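Long-range contacts in aminopeptidase (Aneurinibacillus sp., PDB 2EK8), which probably removes amino acids from the N-terminal ends of peptides as a zinc-dependent aminopeptidase of the M28 family: residues P89-T94 with A189-A194; A238-S243 with Q299-G304. One frame throughout, in Å; residues are numbered along the deposited sequence.

Overall arrangement
Contact 1 and contact 2 lie far apart in the fold, their centres about 38 Å from each other and their nearest atoms about 24 Å, and they share no helix or strand. Contact 1 is an antiparallel strand pair in the PA-domain part, some 30 Å from the centre of the chain and only partly buried; backbone hydrogen bonds do most of its work. Contact 2 is wholly buried in the M28 peptidase part, where the first turns of helix 238-255 meet the end of strand 294-300 and the turn after it around two zinc ions, and side chains grip backbone N-H groups. Strand 188-210, one side of contact 1, runs on to pair with strand 263-269 of the peptidase sheet.

Contact 1: residues P89-T94 with A189-A194; sequences PNSDVT and ATVKVA
Ser91 and Val193 form a hydrogen-bonded antiparallel pair: Ser91 N reaches Val193 O at 3.0 Å, lying in the carbonyl plane on a lone pair, and Val193 N returns to Ser91 O at 2.7 Å. Two residues on, Val93 and Val191 repeat the pattern. Here Val191 N meets Val93 O nearly head-on, at 2.9 Å. The carbonyl of Val191 works twice, since Val93 N and the hydroxyl of Ser91 approach it from opposite faces of its plane. Ser91 OG, held between its own backbone N and carbonyl carbon (chi1 70°), donates to Val191 O at 2.9 Å from well above that plane.

The side chains of Ser91, Val93, Val191 and Val193 share one face. Val93 CG1 lies 4.2 Å from Val191 CB, a loose apolar touch, while Val193 CG1 rests against Pro89 O. On the face of Asp92, Thr94, Thr190 and Lys192, the two threonines stand side by side and pack tightly: Thr94 CG2 meets both branches of Thr190, OG1 and CG2, the methyl pair being only 3.4 Å apart. Lys192 CG packs beside Asp92 CA; its extended chain leaves NZ 5.3 Å from Asp92 OD2, too far for a salt bridge. A water beside Asp92 OD1 and Val193 O, 2.6 Å from each, spans the strand pair.

Further out, strand 70-75 flanks 189-194 along its other edge, with backbone bonds between Lys74 and Thr190 and between Thr72 and Lys192. Strands 141-145 and 165-169 cover the serine-valine face, through Ala141, Ile143 and Ala165. The pairing thus ties strand 91-99 to the long strand 188-210. Its backbone ladder is reinforced by a serine hydroxyl on the inner face, whereas the outer face relies on methyl contact, water and, at most, a longer-range attraction between opposite charges.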
# COMPACT_ATOMS: atom_id res chain seq x y z
N PRO A 89 -17.03 -2.42 -14.74
CA PRO A 89 -17.81 -1.72 -15.76
C PRO A 89 -19.27 -1.61 -15.34
O PRO A 89 -19.67 -2.15 -14.30
CB PRO A 89 -17.65 -2.62 -16.99
CG PRO A 89 -16.32 -3.26 -16.77
CD PRO A 89 -16.37 -3.61 -15.31
N ASN A 90 -20.06 -0.89 -16.13
CA ASN A 90 -21.49 -0.72 -15.85
C ASN A 90 -22.22 -1.88 -16.52
O ASN A 90 -21.69 -2.50 -17.44
CB ASN A 90 -21.98 0.61 -16.42
CG ASN A 90 -21.41 1.81 -15.70
OD1 ASN A 90 -21.04 2.81 -16.32
ND2 ASN A 90 -21.34 1.72 -14.37
N SER A 91 -23.44 -2.16 -16.07
CA SER A 91 -24.22 -3.25 -16.67
C SER A 91 -25.70 -3.18 -16.31
O SER A 91 -26.09 -2.60 -15.30
CB SER A 91 -23.67 -4.61 -16.23
OG SER A 91 -23.94 -4.84 -14.86
N ASP A 92 -26.51 -3.77 -17.18
CA ASP A 92 -27.96 -3.83 -17.00
C ASP A 92 -28.39 -5.15 -17.61
O ASP A 92 -29.13 -5.19 -18.59
CB ASP A 92 -28.64 -2.68 -17.75
CG ASP A 92 -28.14 -1.31 -17.31
OD1 ASP A 92 -26.93 -1.04 -17.48
OD2 ASP A 92 -28.95 -0.51 -16.80
N VAL A 93 -27.91 -6.25 -17.03
CA VAL A 93 -28.22 -7.58 -17.53
C VAL A 93 -28.99 -8.45 -16.55
O VAL A 93 -28.78 -8.39 -15.33
CB VAL A 93 -26.93 -8.33 -17.93
CG1 VAL A 93 -26.02 -8.47 -16.73
CG2 VAL A 93 -27.27 -9.69 -18.50
N THR A 94 -29.89 -9.26 -17.09
CA THR A 94 -30.70 -10.18 -16.32
C THR A 94 -30.69 -11.48 -17.11
O THR A 94 -31.25 -11.56 -18.21
CB THR A 94 -32.16 -9.69 -16.19
OG1 THR A 94 -32.68 -9.42 -17.50
CG2 THR A 94 -32.22 -8.43 -15.35
N ALA A 189 -30.58 -14.32 -12.39
CA ALA A 189 -30.13 -13.21 -11.55
C ALA A 189 -30.10 -11.90 -12.32
O ALA A 189 -30.21 -11.88 -13.54
CB ALA A 189 -28.75 -13.52 -10.99
N THR A 190 -29.96 -10.81 -11.58
CA THR A 190 -29.91 -9.49 -12.17
C THR A 190 -28.69 -8.74 -11.65
O THR A 190 -28.46 -8.67 -10.44
CB THR A 190 -31.17 -8.67 -11.85
OG1 THR A 190 -32.30 -9.27 -12.49
CG2 THR A 190 -31.02 -7.23 -12.35
N VAL A 191 -27.92 -8.18 -12.57
CA VAL A 191 -26.73 -7.42 -12.20
C VAL A 191 -26.76 -6.08 -12.91
O VAL A 191 -26.55 -6.00 -14.13
CB VAL A 191 -25.44 -8.17 -12.58
CG1 VAL A 191 -24.22 -7.33 -12.23
CG2 VAL A 191 -25.39 -9.51 -11.86
N LYS A 192 -27.03 -5.02 -12.16
CA LYS A 192 -27.08 -3.68 -12.71
C LYS A 192 -26.10 -2.76 -12.00
O LYS A 192 -26.21 -2.53 -10.80
CB LYS A 192 -28.49 -3.10 -12.61
CG LYS A 192 -29.50 -3.72 -13.57
CD LYS A 192 -30.82 -2.96 -13.54
CE LYS A 192 -31.83 -3.56 -14.50
NZ LYS A 192 -33.11 -2.80 -14.50
N VAL A 193 -25.13 -2.26 -12.76
CA VAL A 193 -24.13 -1.36 -12.22
C VAL A 193 -24.21 -0.03 -12.96
O VAL A 193 -24.02 0.03 -14.17
CB VAL A 193 -22.71 -1.94 -12.40
CG1 VAL A 193 -21.67 -0.97 -11.85
CG2 VAL A 193 -22.61 -3.28 -11.68
N ALA A 194 -24.52 1.04 -12.23
CA ALA A 194 -24.63 2.36 -12.82
C ALA A 194 -23.88 3.39 -11.99
O ALA A 194 -23.84 3.30 -10.76
CB ALA A 194 -26.10 2.76 -12.93
O HOH W 1 -25.95 0.69 -15.76

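Contact 2: residues A238-S243 with Q299-G304; sequences ANDDAS and QLDMVG. With ZN (zinc ion), chain C; ZN (zinc ion), chain B.
Asn239 and Ser243 grip the turn after strand 294-300 by its backbone. Asn239 OD1 takes Gly304 N at 2.8 Å, in plane on a lone pair, and Ser243 OG takes Val303 N at 3.0 Å in an almost straight bond, while donating its own proton to Asn239 O. Asp241 OD1 receives Met302 N from above the carboxylate plane. Packing is tight here: Asn239 ND2, which is bonded to Glu367, lies 3.5 Å from Met302 CB, and the two side chains cross at about a right angle. Cutting Asn239 back to an alanine removes the amide, which is likely to leave Gly304 N and Glu367 without their partner and the turn freer to shift.

This is the two-zinc centre of the M28 fold. Asp240, just before a cis peptide bond, bridges the metals, its CG swung opposite the backbone N (chi1 -176°): OD1 binds one zinc and OD2 the other, both at 2.0 Å. Asp301 holds the first zinc through both oxygens and His228 completes it; His371 and Glu273 lie on the other ion. On this metal side the segments meet through ions and a bridging water, 2.0 Å from the zinc that Asp301 binds, rather than through direct bonds.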
# COMPACT_ATOMS: atom_id res chain seq x y z
N ALA A 238 -4.58 9.21 9.25
CA ALA A 238 -3.61 9.73 10.21
C ALA A 238 -2.46 8.73 10.35
O ALA A 238 -1.29 9.11 10.29
CB ALA A 238 -4.27 9.96 11.57
N ASN A 239 -2.79 7.46 10.52
CA ASN A 239 -1.74 6.46 10.65
C ASN A 239 -1.35 5.86 9.31
O ASN A 239 -0.20 5.50 9.09
CB ASN A 239 -2.13 5.34 11.62
CG ASN A 239 -0.92 4.54 12.05
OD1 ASN A 239 0.12 5.12 12.36
ND2 ASN A 239 -1.05 3.21 12.06
N ASP A 240 -2.32 5.77 8.40
CA ASP A 240 -2.05 5.21 7.07
C ASP A 240 -2.30 6.27 6.00
O ASP A 240 -3.42 6.44 5.53
CB ASP A 240 -2.95 3.99 6.83
CG ASP A 240 -2.65 3.30 5.51
OD1 ASP A 240 -1.57 3.55 4.95
OD2 ASP A 240 -3.49 2.51 5.05
N ASP A 241 -1.24 6.99 5.60
CA ASP A 241 0.10 6.81 6.12
C ASP A 241 0.74 8.15 6.48
O ASP A 241 1.91 8.39 6.16
CB ASP A 241 0.96 6.07 5.08
CG ASP A 241 2.35 5.70 5.59
OD1 ASP A 241 2.53 5.57 6.82
OD2 ASP A 241 3.25 5.51 4.75
N ALA A 242 -0.01 9.03 7.12
CA ALA A 242 0.54 10.32 7.51
C ALA A 242 1.66 10.06 8.52
O ALA A 242 2.63 10.81 8.60
CB ALA A 242 -0.54 11.21 8.14
N SER A 243 1.52 8.98 9.29
CA SER A 243 2.54 8.62 10.28
C SER A 243 3.88 8.40 9.58
O SER A 243 4.91 8.92 10.02
CB SER A 243 2.14 7.35 11.04
OG SER A 243 2.11 6.22 10.19
N GLN A 299 10.85 1.42 4.03
CA GLN A 299 9.48 1.90 3.81
C GLN A 299 8.77 2.03 5.16
O GLN A 299 8.77 1.09 5.97
CB GLN A 299 8.69 0.93 2.92
CG GLN A 299 7.18 1.25 2.81
CD GLN A 299 6.89 2.52 2.00
OE1 GLN A 299 7.81 3.20 1.54
NE2 GLN A 299 5.61 2.83 1.83
N LEU A 300 8.19 3.19 5.40
CA LEU A 300 7.47 3.48 6.64
C LEU A 300 5.98 3.57 6.32
O LEU A 300 5.55 4.47 5.61
CB LEU A 300 7.96 4.81 7.21
CG LEU A 300 9.44 4.86 7.59
CD1 LEU A 300 9.95 6.29 7.53
CD2 LEU A 300 9.60 4.28 8.99
N ASP A 301 5.20 2.63 6.83
CA ASP A 301 3.76 2.62 6.57
C ASP A 301 3.07 2.12 7.83
O ASP A 301 3.24 0.96 8.21
CB ASP A 301 3.46 1.68 5.39
CG ASP A 301 2.09 1.94 4.75
OD1 ASP A 301 1.26 2.63 5.36
OD2 ASP A 301 1.86 1.44 3.62
N MET A 302 2.29 3.01 8.45
CA MET A 302 1.54 2.74 9.68
C MET A 302 2.51 2.48 10.82
O MET A 302 2.75 1.35 11.23
CB MET A 302 0.59 1.55 9.44
CG MET A 302 -0.40 1.87 8.31
SD MET A 302 -1.64 0.63 7.90
CE MET A 302 -0.67 -0.57 7.08
N VAL A 303 3.06 3.58 11.34
CA VAL A 303 4.05 3.52 12.40
C VAL A 303 3.77 4.43 13.59
O VAL A 303 4.71 4.84 14.29
CB VAL A 303 5.44 3.87 11.82
CG1 VAL A 303 5.88 2.79 10.84
CG2 VAL A 303 5.40 5.23 11.11
N GLY A 304 2.50 4.73 13.85
CA GLY A 304 2.19 5.59 14.98
C GLY A 304 0.88 5.36 15.72
O GLY A 304 0.48 6.21 16.52
ZN ZN C . -0.21 2.55 3.84
ZN ZN B . -3.58 1.70 3.20
O HOH W 2 -1.41 1.19 2.89